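Side-chain contacts in phosphoribosyl-AMP cyclohydrolase (Medicago truncatula, PDB 7BGM), which probably hydrolyses phosphoribosyl-ATP to phosphoribosyl-AMP and then opens the purine ring of that product, the second and third steps of histidine biosynthesis: residues Cys163-Ile166 and Arg167-Ala170; Asn171-Cys174 and Glu175-Glu178; Ala187-Met190 and Ala191-Leu194. All coordinates share one frame; numbering follows the deposited sequence.

From the N terminus, helix 159-178 first carries interaction 1 (163-170) and, directly after it, interaction 2 (171-178); a short connection leads to helix 183-204, which carries interaction 3 (187-194). Each contact joins side chains of neighbouring turns, so none closes a loop, and the three run in series without nesting or crossing. What unites them is the pairing of the two helices: Glu169 of interaction 1 shares a zinc ion with Glu189 and Asp192 of interaction 3, while Glu172, Leu173 and Thr176 of interaction 2 pack on Glu189 and Met190. The centres lie 11 to 12 Å apart, and all three contacts also touch the second subunit.

Interaction 1. Residues Cys163-Ile166 and Arg167-Ala170; sequences CSKI and REEA. With ZN (zinc ion), chain E.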
loop_
_atom_site.group_PDB
_atom_site.type_symbol
_atom_site.label_atom_id
_atom_site.label_comp_id
_atom_site.label_asym_id
_atom_site.label_seq_id
_atom_site.Cartn_x
_atom_site.Cartn_y
_atom_site.Cartn_z
ATOM N N CYS A 163 -22.771 -8.096 -15.342
ATOM C CA CYS A 163 -22.392 -9.502 -15.200
ATOM C C CYS A 163 -21.991 -10.085 -16.540
ATOM O O CYS A 163 -21.060 -10.895 -16.616
ATOM C CB CYS A 163 -23.540 -10.310 -14.596
ATOM S SG CYS A 163 -23.857 -9.898 -12.862
ATOM N N SER A 164 -22.679 -9.669 -17.603
ATOM C CA SER A 164 -22.264 -10.021 -18.953
ATOM C C SER A 164 -20.803 -9.659 -19.201
ATOM O O SER A 164 -20.027 -10.473 -19.718
ATOM C CB SER A 164 -23.160 -9.312 -19.965
ATOM O OG SER A 164 -22.860 -9.757 -21.268
ATOM N N LYS A 165 -20.414 -8.431 -18.833
ATOM C CA LYS A 165 -19.041 -7.980 -19.049
ATOM C C LYS A 165 -18.044 -8.766 -18.198
ATOM O O LYS A 165 -16.946 -9.080 -18.661
ATOM C CB LYS A 165 -18.921 -6.480 -18.749
ATOM C CG LYS A 165 -19.584 -5.565 -19.792
ATOM C CD LYS A 165 -18.917 -5.674 -21.159
ATOM C CE LYS A 165 -17.405 -5.431 -21.087
ATOM N NZ LYS A 165 -16.700 -5.941 -22.305
ATOM N N ILE A 166 -18.391 -9.065 -16.942
ATOM C CA ILE A 166 -17.456 -9.782 -16.071
ATOM C C ILE A 166 -17.166 -11.161 -16.645
ATOM O O ILE A 166 -16.008 -11.579 -16.743
ATOM C CB ILE A 166 -18.010 -9.874 -14.637
ATOM C CG1 ILE A 166 -17.920 -8.513 -13.928
ATOM C CG2 ILE A 166 -17.248 -10.932 -13.832
ATOM C CD1 ILE A 166 -18.710 -8.471 -12.635
ATOM N N ARG A 167 -18.219 -11.881 -17.049
ATOM C CA ARG A 167 -18.026 -13.177 -17.681
ATOM C C ARG A 167 -17.215 -13.047 -18.972
ATOM O O ARG A 167 -16.288 -13.835 -19.220
ATOM C CB ARG A 167 -19.394 -13.819 -17.946
ATOM C CG ARG A 167 -20.075 -14.308 -16.671
ATOM C CD ARG A 167 -21.413 -14.982 -16.928
ATOM N NE ARG A 167 -21.971 -15.547 -15.699
ATOM C CZ ARG A 167 -22.974 -15.004 -15.015
ATOM N NH1 ARG A 167 -23.534 -13.876 -15.430
ATOM N NH2 ARG A 167 -23.395 -15.578 -13.900
ATOM N N GLU A 168 -17.547 -12.049 -19.800
ATOM C CA GLU A 168 -16.829 -11.821 -21.051
ATOM C C GLU A 168 -15.353 -11.538 -20.808
ATOM O O GLU A 168 -14.484 -12.067 -21.519
ATOM C CB GLU A 168 -17.469 -10.656 -21.802
ATOM C CG GLU A 168 -16.546 -9.957 -22.799
ATOM C CD GLU A 168 -17.258 -8.892 -23.626
ATOM O OE1 GLU A 168 -18.369 -9.163 -24.142
ATOM O OE2 GLU A 168 -16.707 -7.782 -23.765
ATOM N N GLU A 169 -15.056 -10.688 -19.817
ATOM C CA GLU A 169 -13.675 -10.286 -19.565
ATOM C C GLU A 169 -12.857 -11.432 -18.983
ATOM O O GLU A 169 -11.657 -11.558 -19.273
ATOM C CB GLU A 169 -13.637 -9.082 -18.614
ATOM C CG GLU A 169 -14.229 -7.782 -19.176
ATOM C CD GLU A 169 -13.462 -7.234 -20.368
ATOM O OE1 GLU A 169 -12.399 -7.803 -20.710
ATOM O OE2 GLU A 169 -13.918 -6.229 -20.961
ATOM N N ALA A 170 -13.474 -12.242 -18.117
ATOM C CA ALA A 170 -12.770 -13.387 -17.557
ATOM C C ALA A 170 -12.349 -14.342 -18.664
ATOM O O ALA A 170 -11.243 -14.898 -18.641
ATOM C CB ALA A 170 -13.655 -14.109 -16.541
HETATM ZN ZN ZN E . -11.079 -7.073 -22.057
HETATM O O HOH W 1 -11.758 -6.996 -24.033
#
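Lys165 reaches forward along helix 159-178 to Glu168 and Glu169, forming a salt-bridge network of i to i+3 and i to i+4 pairs. Glu168 and Glu169 open a run that, with Glu172, fits the EExxE pattern of the MazG clan, the metal-binding motif of its all-helical pyrophosphohydrolases. The lysine chain is folded twice (chi2 -64°, chi3 -54°), which turns its amine along the helix, side by side with both glutamates. NZ of Lys165 is 3.1 Å from OE2 of Glu169 and meets it from above the carboxylate plane, 42° out of it. The modelled separation from NZ of Lys165 to OE2 of Glu168, 2.3 Å, is doubtfully short. The loose side is limited to Ser164, Glu168 and the outer part of Lys165; from there the network runs inward to buried Glu169. In another structure of this protein Lys165 and Glu168 both contact bound AMP.

Cys163, Ile166 and Ala170, in contrast, are buried. Ile166 packs on His196 and Leu200 of helix 183-204 and on Cys174 of the second subunit, and Ala170 meets its own counterpart there. Arg167, extended, passes CB of Cys163 with NH1 at 3.7 Å; its guanidinium is held by Glu178 and Asn171 of the second subunit. Beneath the side chains the helix is regular, with N of Ala170 3.0 Å from O of Ile166. CG of Glu169 rests 3.1 Å from O of Lys165. Glu189 and Asp192 of helix 183-204 and a water complete the zinc site that Glu169 joins. Its carboxylate divides its work: OE1 of Glu169 binds the zinc ion at 2.0 Å, whereas OE2, 3.2 Å from the metal, faces the ammonium group of Lys165.

Interaction 2. Residues Asn171-Cys174 and Glu175-Glu178; sequences NELC and ETLE
Asn171 and Glu175, one turn apart near the end of helix 159-178, meet with their flat ends almost at right angles: the amide and carboxylate planes are 88° apart. ND2 of Asn171 lies 3.2 Å from OE2 of Glu175. The other end of the amide, OD1, is used between subunits, accepting a hydrogen bond from Arg167 of the second subunit.

Glu172 approaches Glu175 differently. The two side chains run side by side and point the same way, with carboxylate planes turned 65° against each other. OE1 of Glu172 and OE1 of Glu175 are 3.6 Å apart, as are the two OE2 atoms of the same residues. Glu172 also packs on Arg185 and Glu189 of the neighbouring helix 183-204.

On the buried side, Thr176 turns back onto the backbone. Its chi1 of 70° sets OG1 between the backbone N and the carbonyl carbon, from where it donates a hydrogen bond of 2.7 Å to O of Leu173, in the carbonyl plane and on a lone pair. The same hydroxyl is hydrogen-bonded to Thr186 OG1. Further along, Glu178 passes CB of Cys174 with OE1 at 3.9 Å, and its carboxylate forms a salt bridge with Arg167 of the second subunit.

Two acidic groups held this close would be expected to repel each other, but Arg185 and the bound zinc ion already lie beside Glu172 and probably offset part of the charge. Where these metals are bound to this protein, magnesium and a further zinc ion are seen at both Glu172 and Glu175, consistent with the pair serving as a metal site.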
loop_
_atom_site.group_PDB
_atom_site.type_symbol
_atom_site.label_atom_id
_atom_site.label_comp_id
_atom_site.label_asym_id
_atom_site.label_seq_id
_atom_site.Cartn_x
_atom_site.Cartn_y
_atom_site.Cartn_z
ATOM N N ASN A 171 -13.224 -14.539 -19.650
ATOM C CA ASN A 171 -12.868 -15.368 -20.796
ATOM C C ASN A 171 -11.746 -14.739 -21.619
ATOM O O ASN A 171 -10.870 -15.457 -22.122
ATOM C CB ASN A 171 -14.099 -15.603 -21.662
ATOM C CG ASN A 171 -13.813 -16.512 -22.831
ATOM O OD1 ASN A 171 -13.501 -17.692 -22.649
ATOM N ND2 ASN A 171 -13.914 -15.969 -24.042
ATOM N N GLU A 172 -11.783 -13.410 -21.808
ATOM C CA GLU A 172 -10.694 -12.714 -22.505
ATOM C C GLU A 172 -9.359 -12.941 -21.809
ATOM O O GLU A 172 -8.333 -13.162 -22.464
ATOM C CB GLU A 172 -10.969 -11.208 -22.590
ATOM C CG GLU A 172 -12.076 -10.797 -23.533
ATOM C CD GLU A 172 -11.840 -11.275 -24.954
ATOM O OE1 GLU A 172 -10.729 -11.067 -25.491
ATOM O OE2 GLU A 172 -12.769 -11.870 -25.519
ATOM N N LEU A 173 -9.348 -12.850 -20.480
ATOM C CA LEU A 173 -8.116 -13.085 -19.737
ATOM C C LEU A 173 -7.606 -14.500 -19.958
ATOM O O LEU A 173 -6.404 -14.716 -20.181
ATOM C CB LEU A 173 -8.352 -12.830 -18.253
ATOM C CG LEU A 173 -7.134 -13.017 -17.352
ATOM C CD1 LEU A 173 -6.038 -11.954 -17.603
ATOM C CD2 LEU A 173 -7.598 -13.004 -15.901
ATOM N N CYS A 174 -8.515 -15.480 -19.919
ATOM C CA CYS A 174 -8.113 -16.861 -20.175
ATOM C C CYS A 174 -7.546 -17.020 -21.583
ATOM O O CYS A 174 -6.571 -17.759 -21.782
ATOM C CB CYS A 174 -9.304 -17.798 -19.972
ATOM S SG CYS A 174 -9.882 -17.975 -18.256
ATOM N N GLU A 175 -8.158 -16.343 -22.577
ATOM C CA GLU A 175 -7.686 -16.443 -23.958
ATOM C C GLU A 175 -6.234 -16.001 -24.086
ATOM O O GLU A 175 -5.509 -16.530 -24.936
ATOM C CB GLU A 175 -8.546 -15.601 -24.919
ATOM C CG GLU A 175 -9.992 -16.034 -25.171
ATOM C CD GLU A 175 -10.701 -15.145 -26.225
ATOM O OE1 GLU A 175 -10.034 -14.311 -26.887
ATOM O OE2 GLU A 175 -11.929 -15.273 -26.391
ATOM N N THR A 176 -5.785 -15.030 -23.268
ATOM C CA THR A 176 -4.405 -14.553 -23.406
ATOM C C THR A 176 -3.400 -15.648 -23.064
ATOM O O THR A 176 -2.263 -15.625 -23.558
ATOM C CB THR A 176 -4.132 -13.310 -22.536
ATOM O OG1 THR A 176 -4.128 -13.653 -21.137
ATOM C CG2 THR A 176 -5.140 -12.186 -22.818
ATOM N N LEU A 177 -3.801 -16.612 -22.233
ATOM C CA LEU A 177 -3.002 -17.790 -21.919
ATOM C C LEU A 177 -3.225 -18.893 -22.945
ATOM O O LEU A 177 -2.266 -19.443 -23.489
ATOM C CB LEU A 177 -3.351 -18.318 -20.523
ATOM C CG LEU A 177 -2.576 -19.544 -20.036
ATOM C CD1 LEU A 177 -1.085 -19.245 -19.929
ATOM C CD2 LEU A 177 -3.128 -20.012 -18.695
ATOM N N GLU A 178 -4.491 -19.209 -23.215
ATOM C CA GLU A 178 -4.804 -20.315 -24.122
ATOM C C GLU A 178 -4.273 -20.059 -25.533
ATOM O O GLU A 178 -3.843 -20.996 -26.216
ATOM C CB GLU A 178 -6.316 -20.544 -24.109
ATOM C CG GLU A 178 -6.809 -21.029 -22.745
ATOM C CD GLU A 178 -8.337 -21.118 -22.608
ATOM O OE1 GLU A 178 -9.050 -20.188 -23.053
ATOM O OE2 GLU A 178 -8.818 -22.131 -22.042
#

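Interaction 3. Residues Ala187-Met190 and Ala191-Leu194; sequences ASEM and ADVL. With ZN (zinc ion), chain E.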
loop_
_atom_site.group_PDB
_atom_site.type_symbol
_atom_site.label_atom_id
_atom_site.label_comp_id
_atom_site.label_asym_id
_atom_site.label_seq_id
_atom_site.Cartn_x
_atom_site.Cartn_y
_atom_site.Cartn_z
ATOM N N ALA A 187 -1.943 -8.204 -19.165
ATOM C CA ALA A 187 -2.105 -7.110 -18.206
ATOM C C ALA A 187 -3.343 -6.284 -18.529
ATOM O O ALA A 187 -4.095 -5.877 -17.634
ATOM C CB ALA A 187 -0.859 -6.222 -18.213
ATOM N N SER A 188 -3.554 -6.007 -19.808
ATOM C CA SER A 188 -4.697 -5.207 -20.205
ATOM C C SER A 188 -6.008 -5.923 -19.893
ATOM O O SER A 188 -6.968 -5.298 -19.427
ATOM C CB SER A 188 -4.592 -4.879 -21.689
ATOM O OG SER A 188 -5.682 -4.088 -22.069
ATOM N N GLU A 189 -6.065 -7.233 -20.134
ATOM C CA GLU A 189 -7.294 -7.971 -19.834
ATOM C C GLU A 189 -7.512 -8.112 -18.330
ATOM O O GLU A 189 -8.659 -8.072 -17.859
ATOM C CB GLU A 189 -7.266 -9.335 -20.508
ATOM C CG GLU A 189 -7.380 -9.206 -22.032
ATOM C CD GLU A 189 -8.567 -8.336 -22.457
ATOM O OE1 GLU A 189 -9.624 -8.402 -21.810
ATOM O OE2 GLU A 189 -8.451 -7.581 -23.447
ATOM N N MET A 190 -6.438 -8.298 -17.555
ATOM C CA MET A 190 -6.594 -8.315 -16.101
ATOM C C MET A 190 -7.133 -6.988 -15.590
ATOM O O MET A 190 -7.929 -6.957 -14.641
ATOM C CB MET A 190 -5.262 -8.623 -15.416
ATOM C CG MET A 190 -5.370 -8.769 -13.898
ATOM S SD MET A 190 -6.285 -10.259 -13.424
ATOM C CE MET A 190 -6.288 -10.021 -11.646
ATOM N N ALA A 191 -6.711 -5.879 -16.197
ATOM C CA ALA A 191 -7.253 -4.593 -15.777
ATOM C C ALA A 191 -8.742 -4.499 -16.090
ATOM O O ALA A 191 -9.508 -3.937 -15.294
ATOM C CB ALA A 191 -6.480 -3.440 -16.426
ATOM N N ASP A 192 -9.177 -5.089 -17.216
ATOM C CA ASP A 192 -10.602 -5.136 -17.552
ATOM C C ASP A 192 -11.376 -5.960 -16.532
ATOM O O ASP A 192 -12.472 -5.574 -16.100
ATOM C CB ASP A 192 -10.819 -5.749 -18.936
ATOM C CG ASP A 192 -10.336 -4.878 -20.087
ATOM O OD1 ASP A 192 -9.890 -3.738 -19.855
ATOM O OD2 ASP A 192 -10.410 -5.366 -21.251
ATOM N N VAL A 193 -10.836 -7.126 -16.168
ATOM C CA VAL A 193 -11.480 -7.971 -15.165
ATOM C C VAL A 193 -11.603 -7.215 -13.853
ATOM O O VAL A 193 -12.676 -7.170 -13.238
ATOM C CB VAL A 193 -10.697 -9.287 -14.983
ATOM C CG1 VAL A 193 -11.240 -10.083 -13.793
ATOM C CG2 VAL A 193 -10.765 -10.121 -16.253
ATOM N N LEU A 194 -10.499 -6.619 -13.399
ATOM C CA LEU A 194 -10.506 -5.922 -12.117
ATOM C C LEU A 194 -11.538 -4.808 -12.106
ATOM O O LEU A 194 -12.318 -4.678 -11.152
ATOM C CB LEU A 194 -9.119 -5.357 -11.810
ATOM C CG LEU A 194 -8.186 -6.246 -11.027
ATOM C CD1 LEU A 194 -6.950 -5.439 -10.769
ATOM C CD2 LEU A 194 -8.862 -6.647 -9.716
HETATM ZN ZN ZN E . -11.079 -7.073 -22.057
HETATM O O HOH W 1 -11.758 -6.996 -24.033
#
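The carboxylates of Glu189 and Asp192 converge on one zinc ion with their planes nearly perpendicular, 86° apart. Each binds through a single oxygen: OE1 of Glu189 at 2.0 Å from the zinc and OD2 of Asp192 also at 2.0 Å. The second oxygens are placed unequally, since OE2 of Glu189 lies 3.0 Å from the zinc but OD1 of Asp192 is 4.2 Å away. OE2 of Glu189 is held by a salt bridge to Arg185 and accepts a weak hydrogen bond from the zinc-bound water; OD1 of Asp192 pairs with Arg218 of the second subunit. A bend in Glu189 at chi2 (-51°) curls its end back toward Asp192.

Away from the metal, CE of Met190 lies 4.3 Å from CG of Leu194, where Met190 packs on Ala197 and Leu194 on Leu215, both of the second subunit.

Glu189 and Asp192 match the ExxD half of the MazG metal-binding pattern, with Glu169 as a further ligand. OE1 of Glu189 and OD2 of Asp192, 3.2 Å apart, would repel without the zinc; that shared cation, with Arg185 on Glu189 and Arg218 of the second subunit on Asp192, probably offsets the charge.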